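Local coordinates for putative molybdenum carrier protein (Syntrophus aciditrophicus SB, PDB 3IMK) that is of unproven function but may carry molybdenum or its cofactor, and has a SLOG-type, Rossmann-like fold, at residues A[77-83]-A[103-109]; A[16-20]-A[134-140]; A[67-72]-A[95-101]; A[32-36]-A[52-56]. One frame throughout, in Å; residues are numbered along the deposited sequence.

Overall arrangement
All four contacts belong to one chain built on a six-stranded parallel sheet with helices on its faces, as in the SLOG family. Interaction 2 opens first and closes last, joining the start of helix 19-29 to the end of strand 131-135. Within its span, interaction 4 comes first, between strand 34-38 and the loop before strand 56-57. Interactions 3 and 1 follow and interleave, sharing the stretch from helix 63-72 to strand 103-107. Interactions 1 and 2 touch, since strands 76-81 and 131-135 are neighbours; their centres lie about 11 Å apart. Interactions 1 and 4 sit near opposite ends of the sheet, with centres about 22 Å apart. Together the contacts link both outer strands and several covering helices into one sheet-based core.

Interaction 1 of 4, residues A[77-83]-A[103-109]; sequences TLIISHG and CLHIDLD
Ser81 OG meets the edge of the His105 ring across two neighbouring parallel strands, 77-81 and 103-107. These are the two strands of a right-handed beta-alpha-beta crossover whose helix is 87-98. Five backbone hydrogen bonds join them, beginning with Leu104 N to Thr77 O and ending with Leu108 N to Ser81 O. The His105 ring stands on the same face as Ile79 and Ser81. A chi1 of 171° turns it back over the strand gap and brings His105 NE2 to Ser81 OG at 2.7 Å. The hydroxyl lies nearly in the ring plane. Ser81 OG in turn donates a hydrogen bond to Gly83 O, 2.6 Å away. The two bonds in series probably hold the ring's rotation and the Gly83 carbonyl. Beside them, Ile79 CD1 lies against Cys103 SG at 3.6 Å.

The other face is apolar. The Leu78 and Ile106 side chains pass at an angle, with Leu78 CD1 3.9 Å from Ile106 CG1, and Ile80 CG2 reaches Leu108 CD1. Helix 113-126 packs on this face. Beyond the strands, the His82 ring passes close to Leu108 CB and the Asp109 carboxylate; its ND1 is bonded to Asp142. Asp107 closes the end. Asp107 OD1 takes Asp109 N in an Asx turn and Gly83 N at 2.7 Å, the two donors arriving from opposite faces of the carboxylate plane.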
loop_
_atom_site.group_PDB
_atom_site.type_symbol
_atom_site.label_atom_id
_atom_site.label_comp_id
_atom_site.label_asym_id
_atom_site.label_seq_id
_atom_site.Cartn_x
_atom_site.Cartn_y
_atom_site.Cartn_z
ATOM N N THR A 77 2.434 6.230 3.946
ATOM C CA THR A 77 2.677 5.060 3.107
ATOM C C THR A 77 3.222 3.890 3.932
ATOM O O THR A 77 4.238 4.008 4.638
ATOM C CB THR A 77 3.657 5.421 1.953
ATOM O OG1 THR A 77 3.067 6.396 1.074
ATOM C CG2 THR A 77 4.010 4.203 1.122
ATOM N N LEU A 78 2.511 2.778 3.815
ATOM C CA LEU A 78 2.887 1.512 4.411
ATOM C C LEU A 78 3.501 0.679 3.280
ATOM O O LEU A 78 2.823 0.476 2.268
ATOM C CB LEU A 78 1.664 0.796 4.975
ATOM C CG LEU A 78 1.835 -0.663 5.422
ATOM C CD1 LEU A 78 2.871 -0.777 6.569
ATOM C CD2 LEU A 78 0.488 -1.216 5.892
ATOM N N ILE A 79 4.741 0.195 3.436
ATOM C CA ILE A 79 5.432 -0.620 2.419
ATOM C C ILE A 79 5.610 -2.024 3.026
ATOM O O ILE A 79 6.167 -2.157 4.098
ATOM C CB ILE A 79 6.811 -0.053 1.982
ATOM C CG1 ILE A 79 6.682 1.446 1.629
ATOM C CG2 ILE A 79 7.309 -0.866 0.787
ATOM C CD1 ILE A 79 7.992 2.165 1.300
ATOM N N ILE A 80 5.115 -3.046 2.349
ATOM C CA ILE A 80 5.174 -4.418 2.827
ATOM C C ILE A 80 6.065 -5.240 1.877
ATOM O O ILE A 80 5.840 -5.232 0.678
ATOM C CB ILE A 80 3.750 -5.017 2.896
ATOM C CG1 ILE A 80 2.802 -4.100 3.672
ATOM C CG2 ILE A 80 3.829 -6.432 3.520
ATOM C CD1 ILE A 80 1.293 -4.420 3.487
ATOM N N SER A 81 7.019 -6.004 2.426
ATOM C CA SER A 81 7.904 -6.845 1.645
ATOM C C SER A 81 8.326 -8.066 2.432
ATOM O O SER A 81 8.067 -8.175 3.639
ATOM C CB SER A 81 9.174 -6.084 1.266
ATOM O OG SER A 81 10.020 -5.900 2.371
ATOM N N HIS A 82 9.010 -8.946 1.719
ATOM C CA HIS A 82 9.886 -9.964 2.306
ATOM C C HIS A 82 11.294 -9.633 1.916
ATOM O O HIS A 82 11.650 -9.753 0.738
ATOM C CB HIS A 82 9.512 -11.383 1.858
ATOM C CG HIS A 82 8.143 -11.820 2.280
ATOM N ND1 HIS A 82 7.100 -11.930 1.385
ATOM C CD2 HIS A 82 7.644 -12.178 3.491
ATOM C CE1 HIS A 82 6.024 -12.358 2.027
ATOM N NE2 HIS A 82 6.319 -12.496 3.312
ATOM N N GLY A 83 12.063 -9.111 2.864
ATOM C CA GLY A 83 13.434 -8.706 2.611
ATOM C C GLY A 83 13.589 -7.201 2.367
ATOM O O GLY A 83 12.613 -6.429 2.348
ATOM N N CYS A 103 6.140 7.108 6.775
ATOM C CA CYS A 103 6.421 5.898 6.028
ATOM C C CYS A 103 6.854 4.789 7.007
ATOM O O CYS A 103 7.692 5.021 7.868
ATOM C CB CYS A 103 7.462 6.193 4.955
ATOM S SG CYS A 103 7.815 4.758 3.858
ATOM N N LEU A 104 6.219 3.631 6.901
ATOM C CA LEU A 104 6.568 2.467 7.659
ATOM C C LEU A 104 6.804 1.338 6.716
ATOM O O LEU A 104 5.913 0.975 5.959
ATOM C CB LEU A 104 5.432 2.135 8.647
ATOM C CG LEU A 104 5.592 0.862 9.490
ATOM C CD1 LEU A 104 6.866 0.895 10.338
ATOM C CD2 LEU A 104 4.359 0.617 10.378
ATOM N N HIS A 105 7.971 0.725 6.779
ATOM C CA HIS A 105 8.287 -0.471 6.038
ATOM C C HIS A 105 8.222 -1.673 6.994
ATOM O O HIS A 105 8.983 -1.720 7.951
ATOM C CB HIS A 105 9.727 -0.400 5.458
ATOM C CG HIS A 105 10.193 -1.701 4.860
ATOM N ND1 HIS A 105 11.516 -2.092 4.818
ATOM C CD2 HIS A 105 9.482 -2.690 4.249
ATOM C CE1 HIS A 105 11.596 -3.286 4.243
ATOM N NE2 HIS A 105 10.385 -3.659 3.868
ATOM N N ILE A 106 7.314 -2.596 6.683
ATOM C CA ILE A 106 7.195 -3.891 7.347
ATOM C C ILE A 106 7.885 -4.931 6.471
ATOM O O ILE A 106 7.441 -5.212 5.361
ATOM C CB ILE A 106 5.734 -4.265 7.596
ATOM C CG1 ILE A 106 5.096 -3.289 8.575
ATOM C CG2 ILE A 106 5.587 -5.717 8.094
ATOM C CD1 ILE A 106 5.765 -3.204 10.004
ATOM N N ASP A 107 8.936 -5.556 7.007
ATOM C CA ASP A 107 9.659 -6.642 6.367
ATOM C C ASP A 107 9.176 -7.939 7.063
ATOM O O ASP A 107 9.559 -8.240 8.185
ATOM C CB ASP A 107 11.170 -6.442 6.503
ATOM C CG ASP A 107 11.973 -7.549 5.864
ATOM O OD1 ASP A 107 11.411 -8.612 5.488
ATOM O OD2 ASP A 107 13.195 -7.368 5.680
ATOM N N LEU A 108 8.321 -8.681 6.367
ATOM C CA LEU A 108 7.696 -9.875 6.914
ATOM C C LEU A 108 8.632 -11.062 6.933
ATOM O O LEU A 108 8.206 -12.135 7.361
ATOM C CB LEU A 108 6.380 -10.174 6.176
ATOM C CG LEU A 108 5.251 -9.207 6.457
ATOM C CD1 LEU A 108 4.025 -9.549 5.610
ATOM C CD2 LEU A 108 4.865 -9.127 7.922
ATOM N N ASP A 109 9.903 -10.870 6.565
ATOM C CA ASP A 109 10.943 -11.845 6.951
ATOM C C ASP A 109 11.552 -11.566 8.333
ATOM O O ASP A 109 12.271 -12.423 8.871
ATOM C CB ASP A 109 12.085 -11.916 5.931
ATOM C CG ASP A 109 11.715 -12.636 4.654
ATOM O OD1 ASP A 109 10.631 -13.267 4.545
ATOM O OD2 ASP A 109 12.538 -12.585 3.696
#

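Interaction 2 of 4, residues A[16-20]-A[134-140]; sequences QTGAD and IAGPRAG. With GOL (glycerol), chain B.
Thr17 grips the chain that leaves strand 131-135. Thr17 CB lies 3.8 Å from Ala139 CB. The torsion puts Thr17 OG1 between the backbone N and the carbonyl carbon (chi1 61°), where it accepts Ala139 N at 3.0 Å and also borders Arg138 CB. Glu45 is a second partner of this hydroxyl and forms a salt bridge with Arg138. The aliphatic part of Gln16 runs beside Arg138, with Gln16 CG 3.6 Å from Arg138 CB.

The loop leads into helix 19-29, in a Rossmann-like arrangement where a glycine-bearing turn starts a helix next to the end of a parallel strand. Gly18 is the N-cap residue. A side chain there would run into Pro137 O, which accepts Ala19 N at 3.3 Å. Ala19 CB presses on Gly136 CA at 3.5 Å, a tight fit. A water accepts from Asp20 N and can donate to Thr17 O and Gly136 O.

Asp20 faces a bound glycerol, probably from the crystallisation liquor. Asp20 OD1 receives glycerol O2 at 2.6 Å and Asp20 OD2 receives O3. Gly136 grips the same molecule through both backbone atoms: N donates to O2, and Gly136 O accepts from glycerol O1 at 2.8 Å.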
loop_
_atom_site.group_PDB
_atom_site.type_symbol
_atom_site.label_atom_id
_atom_site.label_comp_id
_atom_site.label_asym_id
_atom_site.label_seq_id
_atom_site.Cartn_x
_atom_site.Cartn_y
_atom_site.Cartn_z
ATOM N N GLN A 16 -0.801 -2.288 -8.944
ATOM C CA GLN A 16 0.085 -3.378 -9.414
ATOM C C GLN A 16 -0.413 -4.701 -8.818
ATOM O O GLN A 16 -1.069 -4.728 -7.787
ATOM C CB GLN A 16 1.532 -3.091 -8.970
ATOM C CG GLN A 16 2.641 -4.008 -9.431
ATOM C CD GLN A 16 2.697 -4.122 -10.959
ATOM O OE1 GLN A 16 1.839 -4.774 -11.558
ATOM N NE2 GLN A 16 3.686 -3.463 -11.604
ATOM N N THR A 17 0.011 -5.820 -9.410
ATOM C CA THR A 17 -0.189 -7.099 -8.737
ATOM C C THR A 17 0.633 -7.098 -7.441
ATOM O O THR A 17 1.494 -6.254 -7.187
ATOM C CB THR A 17 0.340 -8.262 -9.617
ATOM O OG1 THR A 17 1.729 -8.041 -9.798
ATOM C CG2 THR A 17 -0.381 -8.283 -10.992
ATOM N N GLY A 18 0.354 -8.074 -6.576
ATOM C CA GLY A 18 1.076 -8.168 -5.327
ATOM C C GLY A 18 0.512 -7.334 -4.202
ATOM O O GLY A 18 -0.675 -7.331 -3.984
ATOM N N ALA A 19 1.358 -6.554 -3.542
ATOM C CA ALA A 19 0.910 -5.740 -2.423
ATOM C C ALA A 19 -0.192 -4.742 -2.807
ATOM O O ALA A 19 -1.191 -4.606 -2.084
ATOM C CB ALA A 19 2.120 -4.953 -1.802
ATOM N N ASP A 20 -0.008 -4.023 -3.922
ATOM C CA ASP A 20 -1.006 -3.000 -4.299
ATOM C C ASP A 20 -2.407 -3.646 -4.436
ATOM O O ASP A 20 -3.443 -3.035 -4.075
ATOM C CB ASP A 20 -0.679 -2.368 -5.653
ATOM C CG ASP A 20 0.425 -1.336 -5.661
ATOM O OD1 ASP A 20 1.029 -1.025 -4.630
ATOM O OD2 ASP A 20 0.652 -0.834 -6.800
ATOM N N ILE A 134 -0.704 1.967 0.346
ATOM C CA ILE A 134 -0.082 0.677 0.632
ATOM C C ILE A 134 0.656 0.283 -0.632
ATOM O O ILE A 134 0.109 0.264 -1.743
ATOM C CB ILE A 134 -1.101 -0.387 1.054
ATOM C CG1 ILE A 134 -1.854 0.130 2.275
ATOM C CG2 ILE A 134 -0.362 -1.733 1.321
ATOM C CD1 ILE A 134 -2.962 -0.824 2.805
ATOM N N ALA A 135 1.927 -0.078 -0.469
ATOM C CA ALA A 135 2.843 -0.395 -1.555
ATOM C C ALA A 135 3.651 -1.629 -1.245
ATOM O O ALA A 135 3.813 -2.047 -0.111
ATOM C CB ALA A 135 3.795 0.825 -1.778
ATOM N N GLY A 136 4.255 -2.185 -2.286
ATOM C CA GLY A 136 5.157 -3.313 -2.138
ATOM C C GLY A 136 5.381 -4.008 -3.474
ATOM O O GLY A 136 4.895 -3.554 -4.531
ATOM N N PRO A 137 6.176 -5.084 -3.450
ATOM C CA PRO A 137 6.557 -5.721 -4.735
ATOM C C PRO A 137 5.391 -6.324 -5.546
ATOM O O PRO A 137 4.318 -6.646 -4.995
ATOM C CB PRO A 137 7.498 -6.856 -4.332
ATOM C CG PRO A 137 7.906 -6.534 -2.948
ATOM C CD PRO A 137 6.877 -5.659 -2.291
ATOM N N ARG A 138 5.590 -6.407 -6.852
ATOM C CA ARG A 138 4.648 -7.083 -7.741
ATOM C C ARG A 138 4.699 -8.577 -7.491
ATOM O O ARG A 138 5.713 -9.127 -6.999
ATOM C CB ARG A 138 4.952 -6.737 -9.194
ATOM C CG ARG A 138 6.299 -7.297 -9.715
ATOM C CD ARG A 138 6.541 -6.773 -11.102
ATOM N NE ARG A 138 7.929 -6.873 -11.579
ATOM C CZ ARG A 138 8.472 -7.927 -12.157
ATOM N NH1 ARG A 138 7.769 -9.014 -12.384
ATOM N NH2 ARG A 138 9.731 -7.877 -12.562
ATOM N N ALA A 139 3.628 -9.263 -7.861
ATOM C CA ALA A 139 3.540 -10.712 -7.633
ATOM C C ALA A 139 4.624 -11.494 -8.329
ATOM O O ALA A 139 5.083 -12.529 -7.828
ATOM C CB ALA A 139 2.151 -11.235 -8.048
ATOM N N GLY A 140 5.014 -11.057 -9.515
ATOM C CA GLY A 140 6.109 -11.730 -10.211
ATOM C C GLY A 140 7.447 -11.692 -9.505
ATOM O O GLY A 140 8.353 -12.516 -9.811
HETATM C C1 GOL B . 5.850 -0.106 -5.518
HETATM O O1 GOL B . 6.068 -1.426 -5.965
HETATM C C2 GOL B . 4.369 0.275 -5.602
HETATM O O2 GOL B . 3.605 -0.635 -4.821
HETATM C C3 GOL B . 3.881 0.259 -7.070
HETATM O O3 GOL B . 2.619 0.922 -7.230
HETATM O O HOH W 1 2.320 -4.047 -5.617
#

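Interaction 3 of 4, residues A[67-72]-A[95-101]; sequences TEKNVL and FAEQYKK
Two helices on one face of the parallel sheet, 63-72 and 87-98, meet here, and the second ends in a Schellman motif at Lys100. Glu68 lies against two aromatic rings. Glu68 CB sits over a face of the Phe95 ring, 3.7 Å from the centroid, as a CH-pi contact. The carboxylate plane is turned 26° from that ring and stacks on it. The Glu68 chain runs out extended (chi1 -177°, chi2 -177°) and so reaches Tyr99, where Tyr99 OH donates to Glu68 OE2 at 2.6 Å. The hydroxyl comes from the anti side, well out of the carboxylate plane, while OE2 lies at the edge of the tyrosine ring.

Thr67 CG2 touches the edge of the phenylalanine ring. Replacing Phe95 by an alanine would probably open a gap beside Glu68 and leave its carboxylate freer to turn away from Tyr99. Deeper in the contact, Val71 CG1 packs on Ala96 CA at 3.6 Å.

At the helix ends, the Lys101 chain bends past Val71, with Lys101 CG 3.6 Å from Val71 O. Lys101 NZ is hydrogen-bonded to Ser74 O. Leu72 also belongs to the pocket holding a polyether molecule, probably from the crystallisation liquor. Leu72 CD2 lies over a face of the Tyr99 ring, 3.6 Å from the centroid.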
loop_
_atom_site.group_PDB
_atom_site.type_symbol
_atom_site.label_atom_id
_atom_site.label_comp_id
_atom_site.label_asym_id
_atom_site.label_seq_id
_atom_site.Cartn_x
_atom_site.Cartn_y
_atom_site.Cartn_z
ATOM N N THR A 67 3.719 5.973 -8.766
ATOM C CA THR A 67 4.186 5.667 -7.391
ATOM C C THR A 67 4.400 6.938 -6.611
ATOM O O THR A 67 3.928 7.039 -5.487
ATOM C CB THR A 67 5.478 4.826 -7.530
ATOM O OG1 THR A 67 5.115 3.606 -8.186
ATOM C CG2 THR A 67 6.154 4.572 -6.214
ATOM N N GLU A 68 5.023 7.923 -7.242
ATOM C CA GLU A 68 5.237 9.208 -6.586
ATOM C C GLU A 68 3.907 9.864 -6.189
ATOM O O GLU A 68 3.784 10.412 -5.096
ATOM C CB GLU A 68 6.027 10.151 -7.515
ATOM C CG GLU A 68 6.384 11.528 -6.917
ATOM C CD GLU A 68 7.089 12.425 -7.922
ATOM O OE1 GLU A 68 6.783 12.384 -9.132
ATOM O OE2 GLU A 68 8.012 13.157 -7.500
ATOM N N LYS A 69 2.938 9.836 -7.115
ATOM C CA LYS A 69 1.609 10.478 -6.915
ATOM C C LYS A 69 0.869 9.833 -5.724
ATOM O O LYS A 69 0.255 10.558 -4.922
ATOM C CB LYS A 69 0.759 10.418 -8.220
ATOM C CG LYS A 69 -0.518 11.290 -8.174
ATOM C CD LYS A 69 -0.172 12.743 -8.432
ATOM C CE LYS A 69 -1.422 13.616 -8.433
ATOM N NZ LYS A 69 -1.101 15.073 -8.740
ATOM N N ASN A 70 0.937 8.504 -5.601
ATOM C CA ASN A 70 0.256 7.864 -4.445
ATOM C C ASN A 70 0.891 8.244 -3.108
ATOM O O ASN A 70 0.196 8.418 -2.119
ATOM C CB ASN A 70 0.149 6.369 -4.640
ATOM C CG ASN A 70 -0.799 6.009 -5.757
ATOM O OD1 ASN A 70 -1.856 6.632 -5.903
ATOM N ND2 ASN A 70 -0.405 5.030 -6.583
ATOM N N VAL A 71 2.201 8.437 -3.085
ATOM C CA VAL A 71 2.891 8.936 -1.874
ATOM C C VAL A 71 2.425 10.344 -1.526
ATOM O O VAL A 71 2.218 10.662 -0.343
ATOM C CB VAL A 71 4.454 8.861 -2.033
ATOM C CG1 VAL A 71 5.208 9.619 -0.908
ATOM C CG2 VAL A 71 4.948 7.404 -2.092
ATOM N N LEU A 72 2.275 11.176 -2.541
ATOM C CA LEU A 72 1.923 12.581 -2.327
ATOM C C LEU A 72 0.451 12.743 -1.968
ATOM O O LEU A 72 0.105 13.679 -1.227
ATOM C CB LEU A 72 2.245 13.417 -3.556
ATOM C CG LEU A 72 3.714 13.715 -3.755
ATOM C CD1 LEU A 72 4.000 14.254 -5.182
ATOM C CD2 LEU A 72 4.201 14.720 -2.711
ATOM N N PHE A 95 10.657 8.411 -2.158
ATOM C CA PHE A 95 9.725 9.532 -2.351
ATOM C C PHE A 95 9.108 9.970 -1.004
ATOM O O PHE A 95 8.975 11.168 -0.724
ATOM C CB PHE A 95 8.586 9.181 -3.317
ATOM C CG PHE A 95 8.980 9.084 -4.784
ATOM C CD1 PHE A 95 9.749 10.060 -5.387
ATOM C CD2 PHE A 95 8.496 8.037 -5.569
ATOM C CE1 PHE A 95 10.072 9.979 -6.753
ATOM C CE2 PHE A 95 8.804 7.974 -6.903
ATOM C CZ PHE A 95 9.581 8.909 -7.482
ATOM N N ALA A 96 8.681 9.006 -0.179
ATOM C CA ALA A 96 8.149 9.375 1.123
ATOM C C ALA A 96 9.162 10.193 1.965
ATOM O O ALA A 96 8.805 11.200 2.589
ATOM C CB ALA A 96 7.633 8.129 1.888
ATOM N N GLU A 97 10.415 9.732 1.969
ATOM C CA GLU A 97 11.514 10.439 2.664
ATOM C C GLU A 97 11.710 11.863 2.128
ATOM O O GLU A 97 11.853 12.823 2.910
ATOM C CB GLU A 97 12.839 9.668 2.536
ATOM C CG GLU A 97 12.953 8.458 3.495
ATOM C CD GLU A 97 14.072 7.451 3.127
ATOM O OE1 GLU A 97 14.797 7.649 2.122
ATOM O OE2 GLU A 97 14.201 6.443 3.856
ATOM N N GLN A 98 11.703 12.008 0.809
ATOM C CA GLN A 98 11.961 13.314 0.181
ATOM C C GLN A 98 10.812 14.329 0.362
ATOM O O GLN A 98 11.055 15.551 0.392
ATOM C CB GLN A 98 12.311 13.154 -1.312
ATOM C CG GLN A 98 13.576 12.326 -1.593
ATOM C CD GLN A 98 14.879 13.087 -1.334
ATOM O OE1 GLN A 98 15.079 14.179 -1.846
ATOM N NE2 GLN A 98 15.771 12.488 -0.564
ATOM N N TYR A 99 9.579 13.831 0.476
ATOM C CA TYR A 99 8.408 14.670 0.657
ATOM C C TYR A 99 7.960 14.731 2.124
ATOM O O TYR A 99 6.913 15.290 2.421
ATOM C CB TYR A 99 7.266 14.184 -0.254
ATOM C CG TYR A 99 7.539 14.369 -1.711
ATOM C CD1 TYR A 99 7.771 15.658 -2.223
ATOM C CD2 TYR A 99 7.556 13.287 -2.597
ATOM C CE1 TYR A 99 8.010 15.859 -3.554
ATOM C CE2 TYR A 99 7.801 13.480 -3.962
ATOM C CZ TYR A 99 8.023 14.774 -4.425
ATOM O OH TYR A 99 8.257 15.013 -5.762
ATOM N N LYS A 100 8.713 14.105 3.019
ATOM C CA LYS A 100 8.423 14.123 4.460
ATOM C C LYS A 100 7.061 13.546 4.816
ATOM O O LYS A 100 6.347 14.026 5.711
ATOM C CB LYS A 100 8.608 15.537 5.061
ATOM C CG LYS A 100 9.974 16.150 4.736
ATOM C CD LYS A 100 11.115 15.302 5.209
ATOM N N LYS A 101 6.698 12.479 4.114
ATOM C CA LYS A 101 5.464 11.755 4.386
ATOM C C LYS A 101 5.778 10.623 5.341
ATOM O O LYS A 101 6.778 9.912 5.149
ATOM C CB LYS A 101 4.863 11.196 3.089
ATOM C CG LYS A 101 4.219 12.250 2.176
ATOM C CD LYS A 101 2.801 12.587 2.702
ATOM C CE LYS A 101 2.081 13.565 1.885
ATOM N NZ LYS A 101 0.882 13.943 2.617
#

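Interaction 4 of 4, residues A[32-36]-A[52-56]; sequences IPYGG and TYQLQ
Gly36 and Gln56 pair where strand 34-38 meets the chain entering strand 56-57, an outermost strand of the parallel sheet. The hydrogen bonds come first. Gln56 N donates to Gly36 O at 2.9 Å, almost straight. The side chain of Gln56, bent at chi2 (72°), curls back so that Gln56 OE1 accepts Gly36 N at 3.0 Å. One glycine is thus held through both N and O by a single glutamine. Further out, Gln54 N donates to Tyr34 OH at 3.0 Å, with an angle of 173° at the hydrogen.

A water adds a second layer of polar contact. It donates to Tyr34 O and to Gln54 O, both at 2.7 Å, and accepts a longer bond from Gln56 NE2. The amide of Gln56 therefore uses its oxygen on the strand and its nitrogen on the water.

The apolar contacts are fewer. Leu55 CD2 rests against Gly35 C at 3.5 Å and lies near the edge of the Tyr34 ring. Tyr53 CA also lies at that edge. Ala27 and Ile28 of helix 19-29 touch the Tyr34 side chain. A phenylalanine in place of Tyr34 would lose the hydroxyl and would probably leave Gln54 N without its acceptor in this contact.

The loop is thus tied to the strand mainly by polar groups. Beyond the one backbone pair, Gln56 N to Gly36 O, the backbone groups are met by a phenol, a carboxamide and a water. This suggests that directional bonds fix how loop and strand meet, with the Tyr34 ring and Leu55 filling in around them.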
loop_
_atom_site.group_PDB
_atom_site.type_symbol
_atom_site.label_atom_id
_atom_site.label_comp_id
_atom_site.label_asym_id
_atom_site.label_seq_id
_atom_site.Cartn_x
_atom_site.Cartn_y
_atom_site.Cartn_z
ATOM N N ILE A 32 -14.088 -0.520 2.964
ATOM C CA ILE A 32 -13.316 0.697 3.208
ATOM C C ILE A 32 -13.180 1.415 1.865
ATOM O O ILE A 32 -12.824 0.758 0.871
ATOM C CB ILE A 32 -11.918 0.360 3.780
ATOM C CG1 ILE A 32 -12.076 -0.392 5.110
ATOM C CG2 ILE A 32 -11.066 1.633 3.934
ATOM C CD1 ILE A 32 -10.755 -0.948 5.653
ATOM N N PRO A 33 -13.497 2.727 1.784
ATOM C CA PRO A 33 -13.288 3.457 0.532
ATOM C C PRO A 33 -11.872 3.269 0.021
ATOM O O PRO A 33 -10.934 3.147 0.808
ATOM C CB PRO A 33 -13.544 4.911 0.939
ATOM C CG PRO A 33 -14.533 4.763 2.093
ATOM C CD PRO A 33 -14.009 3.622 2.862
ATOM N N TYR A 34 -11.723 3.268 -1.299
ATOM C CA TYR A 34 -10.411 3.084 -1.881
ATOM C C TYR A 34 -10.267 3.912 -3.142
ATOM O O TYR A 34 -11.240 4.473 -3.689
ATOM C CB TYR A 34 -10.133 1.596 -2.159
ATOM C CG TYR A 34 -10.894 1.083 -3.317
ATOM C CD1 TYR A 34 -10.390 1.176 -4.616
ATOM C CD2 TYR A 34 -12.154 0.529 -3.165
ATOM C CE1 TYR A 34 -11.145 0.720 -5.708
ATOM C CE2 TYR A 34 -12.896 0.087 -4.225
ATOM C CZ TYR A 34 -12.399 0.206 -5.514
ATOM O OH TYR A 34 -13.144 -0.222 -6.624
ATOM N N GLY A 35 -9.007 4.005 -3.601
ATOM C CA GLY A 35 -8.677 4.652 -4.840
ATOM C C GLY A 35 -7.218 4.411 -5.164
ATOM O O GLY A 35 -6.598 3.480 -4.661
ATOM N N GLY A 36 -6.671 5.295 -5.997
ATOM C CA GLY A 36 -5.256 5.213 -6.327
ATOM C C GLY A 36 -4.987 5.644 -7.744
ATOM O O GLY A 36 -5.825 5.520 -8.645
ATOM N N THR A 52 -13.362 -3.296 -12.669
ATOM C CA THR A 52 -14.127 -3.295 -11.436
ATOM C C THR A 52 -13.472 -2.388 -10.374
ATOM O O THR A 52 -14.147 -1.877 -9.481
ATOM C CB THR A 52 -14.287 -4.701 -10.910
ATOM O OG1 THR A 52 -13.016 -5.363 -10.960
ATOM C CG2 THR A 52 -15.279 -5.481 -11.782
ATOM N N TYR A 53 -12.165 -2.176 -10.470
ATOM C CA TYR A 53 -11.474 -1.278 -9.540
ATOM C C TYR A 53 -11.592 0.186 -10.001
ATOM O O TYR A 53 -11.183 0.528 -11.121
ATOM C CB TYR A 53 -9.988 -1.621 -9.461
ATOM C CG TYR A 53 -9.673 -3.019 -8.962
ATOM C CD1 TYR A 53 -9.660 -3.317 -7.608
ATOM C CD2 TYR A 53 -9.401 -4.049 -9.861
ATOM C CE1 TYR A 53 -9.370 -4.623 -7.149
ATOM C CE2 TYR A 53 -9.104 -5.311 -9.407
ATOM C CZ TYR A 53 -9.079 -5.593 -8.059
ATOM O OH TYR A 53 -8.792 -6.858 -7.635
ATOM N N GLN A 54 -12.151 1.024 -9.122
ATOM C CA GLN A 54 -12.335 2.439 -9.407
ATOM C C GLN A 54 -11.039 3.184 -9.102
ATOM O O GLN A 54 -10.719 3.405 -7.917
ATOM C CB GLN A 54 -13.530 2.992 -8.609
ATOM C CG GLN A 54 -14.842 2.254 -8.894
ATOM C CD GLN A 54 -15.238 2.308 -10.362
ATOM O OE1 GLN A 54 -15.493 3.388 -10.903
ATOM N NE2 GLN A 54 -15.276 1.139 -11.023
ATOM N N LEU A 55 -10.254 3.443 -10.151
ATOM C CA LEU A 55 -8.916 4.060 -10.020
ATOM C C LEU A 55 -8.754 5.205 -10.973
ATOM O O LEU A 55 -9.580 5.375 -11.876
ATOM C CB LEU A 55 -7.813 3.024 -10.229
ATOM C CG LEU A 55 -7.942 1.800 -9.296
ATOM C CD1 LEU A 55 -7.038 0.718 -9.737
ATOM C CD2 LEU A 55 -7.543 2.154 -7.856
ATOM N N GLN A 56 -7.694 5.995 -10.799
ATOM C CA GLN A 56 -7.526 7.208 -11.606
ATOM C C GLN A 56 -6.242 7.113 -12.430
ATOM O O GLN A 56 -5.173 6.818 -11.906
ATOM C CB GLN A 56 -7.446 8.396 -10.639
ATOM C CG GLN A 56 -8.731 8.587 -9.707
ATOM C CD GLN A 56 -8.968 7.542 -8.528
ATOM O OE1 GLN A 56 -8.109 7.328 -7.676
ATOM N NE2 GLN A 56 -10.188 6.971 -8.467
HETATM O O HOH W 2 -11.849 5.207 -6.244
#